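Local coordinates for glutathione S-transferase (Legionella pneumophila subsp. pneumophila str. Philadelphia 1, PDB 3NIV), which probably acts as a zeta-class glutathione transferase with maleylacetoacetate isomerase activity, at residues 96-101 with 146-151; 152-157 with 188-193; 140-145 with 169-174; 162-167 with 196-201. All blocks are in the same frame, centred on the assembly; numbering follows the deposited sequence.

Contact 1 of 4, residues 96-101 with 146-151; sequences LKSMAL and EEKLGA
Ser-98, on helix 90-106, packs its OG on CE of Lys-148 from helix 127-149 at 4.0 Å, and their polar ends are joined through a water. The water donates to Ser-98 OG at 3.1 Å and accepts a weak bond from Lys-148 NZ at 3.0 Å. Both polar ends have other partners: Ser-98 OG bonds to Thr-95 O, one turn back in its own helix, and Lys-148 NZ reaches Ser-67 OG of the second subunit. One residue on, selenomethionine Met-99 does most of the apolar work. Its CG lies 4.1 Å from Lys-148 CD, the two chains sliding past each other in opposite directions, so the aliphatic part of the lysine packs on the methionine. A bend at chi3 (64°) turns the end of Met-99 out of line with its chain and brings CE to 3.5 Å from Leu-149 CD1, a tight approach for two methyl groups; these side chains cross at roughly a right angle. Leu-149 also packs on Ile-190, Ile-191 and Ile-194 of helix 189-198. The contact therefore separates by chemistry: the methionine chain, the lysine methylenes and a leucine methyl make the apolar side, while amine, hydroxyl and water form a polar margin beside the partner subunit.

Contact 2 of 4, residues 152-157 with 188-193; sequences LERDKP and YPIINE
The guanidinium of Arg-154 takes Ile-190 on one face: the CG2 methyl sits 4.0 Å above the plane, over its centre. At the rim of the group two of its nitrogens, NE and NH2, donate to backbone carbonyls of its own chain, NE to Val-158 O and NH2 to both Leu-149 O and Cys-159 O. Three carbonyls thus hold the flat group in place, and the isoleucine methyl meets it by van der Waals contact alone. A bend at chi3 (65°) folds the arginine over towards those carbonyls, and the CG2 branch of Ile-190, anti to its own backbone N, is the one that meets it. Further along, Pro-157 puts its CB against the backbone of Glu-193, 3.5 Å from the carbonyl O, and the CB atoms of these two residues are 4.2 Å apart. Glu-193 OE1 stays 6.3 Å from Arg-154 NH1, too far for a salt bridge. The contact lies at the surface of the C-terminal domain, where the loop joining helix 127-149 to helix 166-180 runs beside the first turns of helix 189-198. Glu-146 of helix 127-149 accepts from the backbone N of Ile-190 and Ile-191 at that helix start.

Contact 3 of 4, residues 140-145 with 169-174; sequences TGFDAF and VCLIPQ
Leu-171 and Phe-145 make the CH-pi contact of this helix pair. CD1 of the leucine lies over one face of the phenylalanine ring, 4.2 Å from its centroid and 17° off the normal, displaced towards the rim. Phe-145 carries its ring anti to the backbone N, which sends it across the gap between helices 127-149 and 166-180.

Plain apolar contact accounts for the rest. The other leucine branch, CD2, touches ring atom CE1 of Phe-145 at 3.7 Å. Phe-142, one turn earlier, approaches the same leucine obliquely, its CE1 4.2 Å from Leu-171 CD1, so that this methyl is shared between the two rings. Its CZ comes to 3.7 Å from CG of Gln-174, and the phenylalanine ring stands 62° from the glutamine amide plane. What Phe-142 meets is thus the aliphatic part of Gln-174. Phe-142 also meets the ring of Tyr-188, whose hydroxyl bonds to Asp-143.

The segment axes run roughly antiparallel (145°) and come no closer than 12.6 Å, a wide gap bridged by two phenylalanine rings, a leucine and the chain of Gln-174. Helix 90-106 adds Met-99 and Val-103 against Phe-145, and helix 189-198 adds Ile-191 against both rings. In this buried part of the GST C-terminal helical bundle the two segments therefore meet by dispersion and ring-face contact alone, and the glutamine contributes through its methylene.

Contact 4 of 4, residues 162-167 with 196-201; sequences SEVGLA and EYCLTL
A chi1 of 174° sets the CG2 branch of Val-164 beside its own backbone N, and this one methyl reaches three residues of segment 196-201. Leu-201 comes nearest: its CG stands anti to its carbonyl carbon, and its CD1 lies 3.9 Å from Val-164 CG2, the two side chains passing in opposite directions. Cys-198 offers SG at 4.2 Å from the same CG2. Tyr-197 adds its CE2, 4.3 Å from Val-164 CG2, and receives the methyl at the ring edge, near the ring plane.

Each segment also has a local side-chain-to-backbone bond. Glu-163 OE1 accepts from the N of Val-164 at 3.1 Å, met from above the carboxylate plane. Tyr-197 O takes two donors of Thr-200, its N and its hydroxyl OG1, the latter at 2.8 Å. Just after Tyr-197, a type I turn from Cys-198 to Leu-201, closed by Leu-201 N to Cys-198 O, brings Leu-201 round to the N-cap position of helix 202-205, whose Phe-204 also packs on Val-164.

A single valine methyl thus joins the approach to one helix with the turn leaving another, through weak apolar contact with a thiol, a leucine methyl and an aromatic edge.

Overall arrangement
All four contacts lie in the C-terminal helical domain of the GST fold. Contacts 1 and 3 share helix 127-149, with centres 8 Å apart, and join where Met-99 O packs on Phe-145 CE2 at 3.4 Å. Contact 2 lies 11 Å from contact 1 between centres; Glu-146 OE2 packs against Pro-189 CD, at 3.1 Å, where they meet. Ile-191 CD1, 4.0 Å from Phe-142 O, brings contact 2 against contact 3. Contacts 2 and 4 share helix 189-198 at about 10 Å between centres, and contact 4 meets contact 3 through Ile-172 and Cys-198. Contact 3 is deepest, about 8 Å from the chain centre; contact 1 borders the second subunit.

Contact 1 of 4, residues 96-101 with 146-151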
loop_
_atom_site.group_PDB
_atom_site.type_symbol
_atom_site.label_atom_id
_atom_site.label_comp_id
_atom_site.label_asym_id
_atom_site.label_seq_id
_atom_site.Cartn_x
_atom_site.Cartn_y
_atom_site.Cartn_z
ATOM N N LEU A 96 7.705 -3.456 10.723
ATOM C CA LEU A 96 6.393 -3.005 11.136
ATOM C C LEU A 96 5.617 -2.419 9.950
ATOM O O LEU A 96 4.431 -2.680 9.771
ATOM C CB LEU A 96 6.545 -1.995 12.272
ATOM C CG LEU A 96 6.850 -2.692 13.597
ATOM C CD1 LEU A 96 7.473 -1.737 14.605
ATOM C CD2 LEU A 96 5.589 -3.346 14.156
ATOM N N LYS A 97 6.310 -1.640 9.136
ATOM C CA LYS A 97 5.736 -1.054 7.927
ATOM C C LYS A 97 5.118 -2.116 7.040
ATOM O O LYS A 97 3.988 -1.975 6.568
ATOM C CB LYS A 97 6.826 -0.351 7.138
ATOM C CG LYS A 97 6.445 1.023 6.643
ATOM C CD LYS A 97 6.919 2.104 7.611
ATOM C CE LYS A 97 7.392 3.344 6.854
ATOM N NZ LYS A 97 6.333 3.912 5.964
ATOM N N SER A 98 5.862 -3.187 6.810
ATOM C CA SER A 98 5.391 -4.229 5.926
ATOM C C SER A 98 4.152 -4.923 6.511
ATOM O O SER A 98 3.348 -5.524 5.786
ATOM C CB SER A 98 6.495 -5.237 5.652
ATOM O OG SER A 98 6.651 -6.135 6.720
HETATM N N MSE A 99 3.996 -4.843 7.821
HETATM C CA MSE A 99 2.836 -5.456 8.442
HETATM C C MSE A 99 1.624 -4.574 8.229
HETATM O O MSE A 99 0.540 -5.058 7.971
HETATM C CB MSE A 99 3.096 -5.707 9.919
HETATM C CG MSE A 99 4.079 -6.835 10.123
HETATM SE SE MSE A 99 4.695 -6.955 11.955
HETATM C CE MSE A 99 2.971 -7.386 12.817
ATOM N N ALA A 100 1.834 -3.270 8.319
ATOM C CA ALA A 100 0.802 -2.318 7.975
ATOM C C ALA A 100 0.414 -2.460 6.497
ATOM O O ALA A 100 -0.735 -2.255 6.134
ATOM C CB ALA A 100 1.268 -0.918 8.273
ATOM N N LEU A 101 1.370 -2.831 5.652
ATOM C CA LEU A 101 1.094 -3.019 4.228
ATOM C C LEU A 101 0.276 -4.279 3.967
ATOM O O LEU A 101 -0.566 -4.321 3.065
ATOM C CB LEU A 101 2.398 -3.067 3.433
ATOM C CG LEU A 101 3.213 -1.767 3.514
ATOM C CD1 LEU A 101 4.560 -1.862 2.764
ATOM C CD2 LEU A 101 2.384 -0.585 3.028
ATOM N N GLU A 146 -0.741 -12.494 11.930
ATOM C CA GLU A 146 -0.570 -13.106 13.239
ATOM C C GLU A 146 0.733 -13.886 13.243
ATOM O O GLU A 146 1.417 -13.998 14.265
ATOM C CB GLU A 146 -1.743 -14.020 13.566
ATOM C CG GLU A 146 -1.636 -14.705 14.928
ATOM C CD GLU A 146 -2.391 -13.994 16.043
ATOM O OE1 GLU A 146 -2.887 -12.867 15.830
ATOM O OE2 GLU A 146 -2.489 -14.584 17.149
ATOM N N GLU A 147 1.056 -14.420 12.075
ATOM C CA GLU A 147 2.343 -15.036 11.808
ATOM C C GLU A 147 3.514 -14.175 12.263
ATOM O O GLU A 147 4.260 -14.540 13.170
ATOM C CB GLU A 147 2.464 -15.282 10.306
ATOM C CG GLU A 147 2.493 -16.729 9.923
ATOM C CD GLU A 147 3.859 -17.320 10.149
ATOM O OE1 GLU A 147 3.945 -18.410 10.749
ATOM O OE2 GLU A 147 4.851 -16.679 9.743
ATOM N N LYS A 148 3.690 -13.035 11.610
ATOM C CA LYS A 148 4.843 -12.194 11.890
ATOM C C LYS A 148 4.716 -11.653 13.309
ATOM O O LYS A 148 5.705 -11.376 13.985
ATOM C CB LYS A 148 4.945 -11.075 10.858
ATOM C CG LYS A 148 5.070 -11.596 9.424
ATOM C CD LYS A 148 4.788 -10.508 8.385
ATOM C CE LYS A 148 6.061 -9.905 7.804
ATOM N NZ LYS A 148 6.685 -10.766 6.748
ATOM N N LEU A 149 3.477 -11.533 13.757
ATOM C CA LEU A 149 3.181 -11.078 15.102
ATOM C C LEU A 149 3.885 -12.003 16.095
ATOM O O LEU A 149 4.495 -11.555 17.079
ATOM C CB LEU A 149 1.671 -11.139 15.310
ATOM C CG LEU A 149 0.963 -10.016 16.049
ATOM C CD1 LEU A 149 1.506 -8.651 15.707
ATOM C CD2 LEU A 149 -0.519 -10.101 15.736
ATOM N N GLY A 150 3.810 -13.299 15.800
ATOM C CA GLY A 150 4.382 -14.325 16.644
ATOM C C GLY A 150 5.898 -14.343 16.735
ATOM O O GLY A 150 6.450 -15.097 17.530
ATOM N N ALA A 151 6.582 -13.532 15.935
ATOM C CA ALA A 151 8.043 -13.508 15.984
ATOM C C ALA A 151 8.560 -12.296 16.757
ATOM O O ALA A 151 9.770 -12.143 16.953
ATOM C CB ALA A 151 8.645 -13.550 14.568
HETATM O O HOH W 1 8.680 -8.484 6.675
#

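Contact 2 of 4, residues 152-157 with 188-193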
loop_
_atom_site.group_PDB
_atom_site.type_symbol
_atom_site.label_atom_id
_atom_site.label_comp_id
_atom_site.label_asym_id
_atom_site.label_seq_id
_atom_site.Cartn_x
_atom_site.Cartn_y
_atom_site.Cartn_z
ATOM N N LEU A 152 7.641 -11.442 17.201
ATOM C CA LEU A 152 8.020 -10.237 17.926
ATOM C C LEU A 152 7.702 -10.314 19.421
ATOM O O LEU A 152 6.864 -11.105 19.869
ATOM C CB LEU A 152 7.343 -9.010 17.317
ATOM C CG LEU A 152 7.427 -8.828 15.800
ATOM C CD1 LEU A 152 6.614 -7.612 15.375
ATOM C CD2 LEU A 152 8.872 -8.696 15.317
ATOM N N GLU A 153 8.376 -9.467 20.184
ATOM C CA GLU A 153 8.184 -9.400 21.617
ATOM C C GLU A 153 7.523 -8.080 21.945
ATOM O O GLU A 153 7.693 -7.095 21.215
ATOM C CB GLU A 153 9.532 -9.515 22.316
ATOM C CG GLU A 153 10.218 -10.868 22.086
ATOM C CD GLU A 153 9.679 -11.955 23.013
ATOM O OE1 GLU A 153 9.699 -11.738 24.250
ATOM O OE2 GLU A 153 9.234 -13.020 22.511
ATOM N N ARG A 154 6.766 -8.063 23.035
ATOM C CA ARG A 154 6.005 -6.887 23.431
ATOM C C ARG A 154 5.866 -6.867 24.953
ATOM O O ARG A 154 5.968 -7.909 25.596
ATOM C CB ARG A 154 4.621 -6.907 22.759
ATOM C CG ARG A 154 3.794 -8.176 23.035
ATOM C CD ARG A 154 2.525 -8.227 22.190
ATOM N NE ARG A 154 2.804 -8.331 20.756
ATOM C CZ ARG A 154 3.335 -9.407 20.187
ATOM N NH1 ARG A 154 3.651 -10.450 20.938
ATOM N NH2 ARG A 154 3.568 -9.442 18.883
ATOM N N ASP A 155 5.648 -5.680 25.514
ATOM C CA ASP A 155 5.439 -5.502 26.948
ATOM C C ASP A 155 3.954 -5.414 27.266
ATOM O O ASP A 155 3.534 -5.574 28.419
ATOM C CB ASP A 155 6.142 -4.237 27.447
ATOM C CG ASP A 155 7.438 -4.546 28.168
ATOM O OD1 ASP A 155 8.020 -5.621 27.900
ATOM O OD2 ASP A 155 7.870 -3.724 29.012
ATOM N N LYS A 156 3.172 -5.144 26.230
ATOM C CA LYS A 156 1.728 -5.053 26.341
ATOM C C LYS A 156 1.125 -5.610 25.062
ATOM O O LYS A 156 1.856 -6.111 24.205
ATOM C CB LYS A 156 1.306 -3.602 26.562
ATOM C CG LYS A 156 2.453 -2.604 26.551
ATOM C CD LYS A 156 1.927 -1.179 26.596
ATOM C CE LYS A 156 2.782 -0.292 27.499
ATOM N NZ LYS A 156 2.488 -0.500 28.959
ATOM N N PRO A 157 -0.212 -5.558 24.939
ATOM C CA PRO A 157 -0.863 -5.971 23.689
ATOM C C PRO A 157 -0.830 -4.874 22.612
ATOM O O PRO A 157 -1.850 -4.269 22.275
ATOM C CB PRO A 157 -2.301 -6.281 24.123
ATOM C CG PRO A 157 -2.239 -6.412 25.613
ATOM C CD PRO A 157 -1.180 -5.456 26.038
ATOM N N TYR A 188 -6.926 -15.939 15.874
ATOM C CA TYR A 188 -5.944 -14.868 15.982
ATOM C C TYR A 188 -5.845 -14.239 17.374
ATOM O O TYR A 188 -6.174 -13.062 17.551
ATOM C CB TYR A 188 -6.267 -13.800 14.942
ATOM C CG TYR A 188 -6.554 -14.395 13.587
ATOM C CD1 TYR A 188 -5.547 -15.004 12.858
ATOM C CD2 TYR A 188 -7.837 -14.369 13.044
ATOM C CE1 TYR A 188 -5.798 -15.561 11.626
ATOM C CE2 TYR A 188 -8.097 -14.916 11.805
ATOM C CZ TYR A 188 -7.069 -15.511 11.099
ATOM O OH TYR A 188 -7.305 -16.078 9.873
ATOM N N PRO A 189 -5.364 -15.017 18.359
ATOM C CA PRO A 189 -5.312 -14.606 19.768
ATOM C C PRO A 189 -4.511 -13.323 20.006
ATOM O O PRO A 189 -4.988 -12.432 20.711
ATOM C CB PRO A 189 -4.604 -15.781 20.452
ATOM C CG PRO A 189 -4.707 -16.919 19.500
ATOM C CD PRO A 189 -4.776 -16.350 18.143
ATOM N N ILE A 190 -3.310 -13.233 19.435
ATOM C CA ILE A 190 -2.465 -12.066 19.673
ATOM C C ILE A 190 -3.145 -10.828 19.127
ATOM O O ILE A 190 -3.154 -9.768 19.761
ATOM C CB ILE A 190 -1.082 -12.192 19.022
ATOM C CG1 ILE A 190 -0.384 -13.481 19.449
ATOM C CG2 ILE A 190 -0.230 -10.980 19.366
ATOM C CD1 ILE A 190 1.033 -13.607 18.888
ATOM N N ILE A 191 -3.722 -10.978 17.942
ATOM C CA ILE A 191 -4.463 -9.894 17.318
ATOM C C ILE A 191 -5.676 -9.502 18.153
ATOM O O ILE A 191 -5.923 -8.319 18.404
ATOM C CB ILE A 191 -4.920 -10.278 15.898
ATOM C CG1 ILE A 191 -3.783 -10.001 14.902
ATOM C CG2 ILE A 191 -6.178 -9.508 15.529
ATOM C CD1 ILE A 191 -3.927 -10.707 13.549
ATOM N N ASN A 192 -6.432 -10.506 18.576
ATOM C CA ASN A 192 -7.586 -10.279 19.439
ATOM C C ASN A 192 -7.204 -9.520 20.716
ATOM O O ASN A 192 -7.943 -8.642 21.157
ATOM C CB ASN A 192 -8.311 -11.600 19.748
ATOM C CG ASN A 192 -9.019 -12.169 18.526
ATOM O OD1 ASN A 192 -9.318 -11.432 17.584
ATOM N ND2 ASN A 192 -9.290 -13.472 18.531
ATOM N N GLU A 193 -6.039 -9.839 21.281
ATOM C CA GLU A 193 -5.540 -9.143 22.467
ATOM C C GLU A 193 -5.181 -7.699 22.173
ATOM O O GLU A 193 -5.557 -6.801 22.935
ATOM C CB GLU A 193 -4.294 -9.826 23.017
ATOM C CG GLU A 193 -4.498 -11.228 23.512
ATOM C CD GLU A 193 -3.179 -11.927 23.784
ATOM O OE1 GLU A 193 -2.115 -11.357 23.437
ATOM O OE2 GLU A 193 -3.205 -13.048 24.341
#

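Contact 3 of 4, residues 140-145 with 169-174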
loop_
_atom_site.group_PDB
_atom_site.type_symbol
_atom_site.label_atom_id
_atom_site.label_comp_id
_atom_site.label_asym_id
_atom_site.label_seq_id
_atom_site.Cartn_x
_atom_site.Cartn_y
_atom_site.Cartn_z
ATOM N N THR A 140 -6.653 -14.834 4.881
ATOM C CA THR A 140 -5.314 -14.775 4.326
ATOM C C THR A 140 -4.487 -13.684 4.990
ATOM O O THR A 140 -3.338 -13.913 5.360
ATOM C CB THR A 140 -5.355 -14.542 2.815
ATOM O OG1 THR A 140 -6.105 -15.597 2.206
ATOM C CG2 THR A 140 -3.948 -14.560 2.244
ATOM N N GLY A 141 -5.088 -12.505 5.140
ATOM C CA GLY A 141 -4.437 -11.362 5.750
ATOM C C GLY A 141 -4.165 -11.501 7.236
ATOM O O GLY A 141 -3.113 -11.101 7.727
ATOM N N PHE A 142 -5.108 -12.072 7.969
ATOM C CA PHE A 142 -4.891 -12.249 9.402
ATOM C C PHE A 142 -3.921 -13.398 9.697
ATOM O O PHE A 142 -3.139 -13.323 10.639
ATOM C CB PHE A 142 -6.216 -12.403 10.143
ATOM C CG PHE A 142 -6.992 -11.120 10.254
ATOM C CD1 PHE A 142 -6.337 -9.915 10.419
ATOM C CD2 PHE A 142 -8.375 -11.117 10.205
ATOM C CE1 PHE A 142 -7.056 -8.717 10.529
ATOM C CE2 PHE A 142 -9.094 -9.925 10.316
ATOM C CZ PHE A 142 -8.432 -8.728 10.477
ATOM N N ASP A 143 -3.964 -14.449 8.884
ATOM C CA ASP A 143 -2.982 -15.513 8.997
ATOM C C ASP A 143 -1.597 -14.883 8.923
ATOM O O ASP A 143 -0.765 -15.070 9.813
ATOM C CB ASP A 143 -3.134 -16.525 7.861
ATOM C CG ASP A 143 -4.308 -17.469 8.060
ATOM O OD1 ASP A 143 -5.007 -17.349 9.088
ATOM O OD2 ASP A 143 -4.531 -18.337 7.181
ATOM N N ALA A 144 -1.349 -14.128 7.856
ATOM C CA ALA A 144 -0.015 -13.586 7.628
ATOM C C ALA A 144 0.362 -12.632 8.748
ATOM O O ALA A 144 1.482 -12.654 9.253
ATOM C CB ALA A 144 0.066 -12.897 6.277
ATOM N N PHE A 145 -0.587 -11.801 9.151
ATOM C CA PHE A 145 -0.324 -10.823 10.195
ATOM C C PHE A 145 0.000 -11.459 11.557
ATOM O O PHE A 145 0.901 -11.013 12.261
ATOM C CB PHE A 145 -1.520 -9.889 10.317
ATOM C CG PHE A 145 -1.213 -8.596 10.996
ATOM C CD1 PHE A 145 -1.143 -8.523 12.378
ATOM C CD2 PHE A 145 -1.015 -7.450 10.258
ATOM C CE1 PHE A 145 -0.866 -7.322 13.008
ATOM C CE2 PHE A 145 -0.741 -6.253 10.871
ATOM C CZ PHE A 145 -0.670 -6.189 12.257
ATOM N N VAL A 169 -2.110 1.008 14.305
ATOM C CA VAL A 169 -2.966 1.998 13.689
ATOM C C VAL A 169 -3.734 1.401 12.507
ATOM O O VAL A 169 -4.900 1.729 12.297
ATOM C CB VAL A 169 -2.166 3.213 13.212
ATOM C CG1 VAL A 169 -3.078 4.162 12.433
ATOM C CG2 VAL A 169 -1.517 3.911 14.388
ATOM N N CYS A 170 -3.090 0.521 11.745
ATOM C CA CYS A 170 -3.749 -0.095 10.594
ATOM C C CYS A 170 -4.551 -1.337 10.964
ATOM O O CYS A 170 -5.502 -1.694 10.276
ATOM C CB CYS A 170 -2.741 -0.429 9.494
ATOM S SG CYS A 170 -1.975 1.026 8.766
ATOM N N LEU A 171 -4.166 -1.985 12.057
ATOM C CA LEU A 171 -4.798 -3.234 12.478
ATOM C C LEU A 171 -6.213 -3.035 13.014
ATOM O O LEU A 171 -7.137 -3.762 12.644
ATOM C CB LEU A 171 -3.949 -3.924 13.541
ATOM C CG LEU A 171 -4.524 -5.229 14.089
ATOM C CD1 LEU A 171 -4.794 -6.204 12.952
ATOM C CD2 LEU A 171 -3.589 -5.858 15.128
ATOM N N ILE A 172 -6.380 -2.047 13.885
ATOM C CA ILE A 172 -7.673 -1.824 14.523
ATOM C C ILE A 172 -8.816 -1.636 13.513
ATOM O O ILE A 172 -9.820 -2.326 13.593
ATOM C CB ILE A 172 -7.599 -0.709 15.606
ATOM C CG1 ILE A 172 -7.073 -1.293 16.913
ATOM C CG2 ILE A 172 -8.949 -0.083 15.862
ATOM C CD1 ILE A 172 -5.729 -2.005 16.801
ATOM N N PRO A 173 -8.653 -0.726 12.538
ATOM C CA PRO A 173 -9.711 -0.578 11.523
ATOM C C PRO A 173 -9.998 -1.872 10.750
ATOM O O PRO A 173 -11.157 -2.177 10.489
ATOM C CB PRO A 173 -9.166 0.517 10.600
ATOM C CG PRO A 173 -8.242 1.307 11.475
ATOM C CD PRO A 173 -7.599 0.292 12.390
ATOM N N GLN A 174 -8.972 -2.642 10.420
ATOM C CA GLN A 174 -9.190 -3.908 9.728
ATOM C C GLN A 174 -10.030 -4.908 10.539
ATOM O O GLN A 174 -10.861 -5.619 9.988
ATOM C CB GLN A 174 -7.856 -4.547 9.338
ATOM C CG GLN A 174 -7.994 -5.700 8.354
ATOM C CD GLN A 174 -8.725 -5.304 7.072
ATOM O OE1 GLN A 174 -9.734 -5.902 6.728
ATOM N NE2 GLN A 174 -8.216 -4.289 6.369
#

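Contact 4 of 4, residues 162-167 with 196-201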
loop_
_atom_site.group_PDB
_atom_site.type_symbol
_atom_site.label_atom_id
_atom_site.label_comp_id
_atom_site.label_asym_id
_atom_site.label_seq_id
_atom_site.Cartn_x
_atom_site.Cartn_y
_atom_site.Cartn_z
ATOM N N SER A 162 6.574 -1.586 23.434
ATOM C CA SER A 162 5.842 -1.077 24.588
ATOM C C SER A 162 5.085 0.195 24.225
ATOM O O SER A 162 4.507 0.862 25.087
ATOM C CB SER A 162 6.811 -0.797 25.742
ATOM O OG SER A 162 7.774 -1.836 25.864
ATOM N N GLU A 163 5.113 0.545 22.946
ATOM C CA GLU A 163 4.265 1.620 22.453
ATOM C C GLU A 163 3.469 1.203 21.224
ATOM O O GLU A 163 3.883 0.343 20.443
ATOM C CB GLU A 163 5.065 2.904 22.184
ATOM C CG GLU A 163 4.988 3.929 23.326
ATOM C CD GLU A 163 3.565 4.467 23.570
ATOM O OE1 GLU A 163 2.586 3.679 23.551
ATOM O OE2 GLU A 163 3.430 5.691 23.796
ATOM N N VAL A 164 2.304 1.812 21.080
ATOM C CA VAL A 164 1.455 1.586 19.927
ATOM C C VAL A 164 2.104 2.202 18.685
ATOM O O VAL A 164 2.743 3.256 18.769
ATOM C CB VAL A 164 0.078 2.187 20.182
ATOM C CG1 VAL A 164 -0.787 2.086 18.948
ATOM C CG2 VAL A 164 -0.576 1.463 21.330
ATOM N N GLY A 165 1.956 1.546 17.538
ATOM C CA GLY A 165 2.593 2.042 16.334
ATOM C C GLY A 165 1.757 1.949 15.077
ATOM O O GLY A 165 0.546 1.674 15.133
ATOM N N LEU A 166 2.418 2.172 13.940
ATOM C CA LEU A 166 1.786 2.146 12.628
ATOM C C LEU A 166 1.020 0.861 12.365
ATOM O O LEU A 166 -0.077 0.897 11.840
ATOM C CB LEU A 166 2.833 2.346 11.519
ATOM C CG LEU A 166 2.296 2.310 10.082
ATOM C CD1 LEU A 166 1.271 3.422 9.857
ATOM C CD2 LEU A 166 3.434 2.389 9.044
ATOM N N ALA A 167 1.608 -0.276 12.706
ATOM C CA ALA A 167 0.924 -1.548 12.537
ATOM C C ALA A 167 -0.375 -1.603 13.346
ATOM O O ALA A 167 -1.384 -2.133 12.871
ATOM C CB ALA A 167 1.833 -2.696 12.934
ATOM N N GLU A 196 -8.229 -5.547 21.513
ATOM C CA GLU A 196 -8.871 -5.279 22.798
ATOM C C GLU A 196 -8.122 -4.187 23.543
ATOM O O GLU A 196 -8.698 -3.173 23.936
ATOM C CB GLU A 196 -8.909 -6.534 23.665
ATOM C CG GLU A 196 -10.208 -7.300 23.622
ATOM C CD GLU A 196 -10.459 -8.065 24.921
ATOM O OE1 GLU A 196 -9.600 -7.970 25.830
ATOM O OE2 GLU A 196 -11.502 -8.753 25.031
ATOM N N TYR A 197 -6.829 -4.399 23.739
ATOM C CA TYR A 197 -6.028 -3.379 24.397
ATOM C C TYR A 197 -6.222 -2.008 23.750
ATOM O O TYR A 197 -6.768 -1.095 24.372
ATOM C CB TYR A 197 -4.551 -3.750 24.421
ATOM C CG TYR A 197 -3.701 -2.631 24.955
ATOM C CD1 TYR A 197 -3.618 -2.391 26.314
ATOM C CD2 TYR A 197 -3.009 -1.788 24.095
ATOM C CE1 TYR A 197 -2.855 -1.357 26.809
ATOM C CE2 TYR A 197 -2.247 -0.748 24.581
ATOM C CZ TYR A 197 -2.167 -0.541 25.940
ATOM O OH TYR A 197 -1.401 0.491 26.433
ATOM N N CYS A 198 -5.788 -1.867 22.501
ATOM C CA CYS A 198 -5.873 -0.587 21.821
ATOM C C CYS A 198 -7.229 0.077 21.976
ATOM O O CYS A 198 -7.314 1.299 22.094
ATOM C CB CYS A 198 -5.518 -0.729 20.334
ATOM S SG CYS A 198 -3.756 -1.022 20.022
ATOM N N LEU A 199 -8.293 -0.719 21.989
ATOM C CA LEU A 199 -9.635 -0.149 22.023
ATOM C C LEU A 199 -9.968 0.604 23.312
ATOM O O LEU A 199 -11.016 1.244 23.414
ATOM C CB LEU A 199 -10.676 -1.215 21.701
ATOM C CG LEU A 199 -10.669 -1.437 20.190
ATOM C CD1 LEU A 199 -11.684 -2.479 19.728
ATOM C CD2 LEU A 199 -10.889 -0.101 19.486
ATOM N N THR A 200 -9.062 0.552 24.280
ATOM C CA THR A 200 -9.261 1.247 25.548
ATOM C C THR A 200 -8.582 2.623 25.585
ATOM O O THR A 200 -8.794 3.404 26.517
ATOM C CB THR A 200 -8.729 0.420 26.717
ATOM O OG1 THR A 200 -7.302 0.439 26.695
ATOM C CG2 THR A 200 -9.210 -1.020 26.616
ATOM N N LEU A 201 -7.762 2.919 24.582
ATOM C CA LEU A 201 -7.147 4.234 24.483
ATOM C C LEU A 201 -8.110 5.218 23.814
ATOM O O LEU A 201 -8.795 4.869 22.852
ATOM C CB LEU A 201 -5.848 4.150 23.686
ATOM C CG LEU A 201 -4.970 2.916 23.927
ATOM C CD1 LEU A 201 -3.885 2.778 22.850
ATOM C CD2 LEU A 201 -4.353 2.939 25.311
#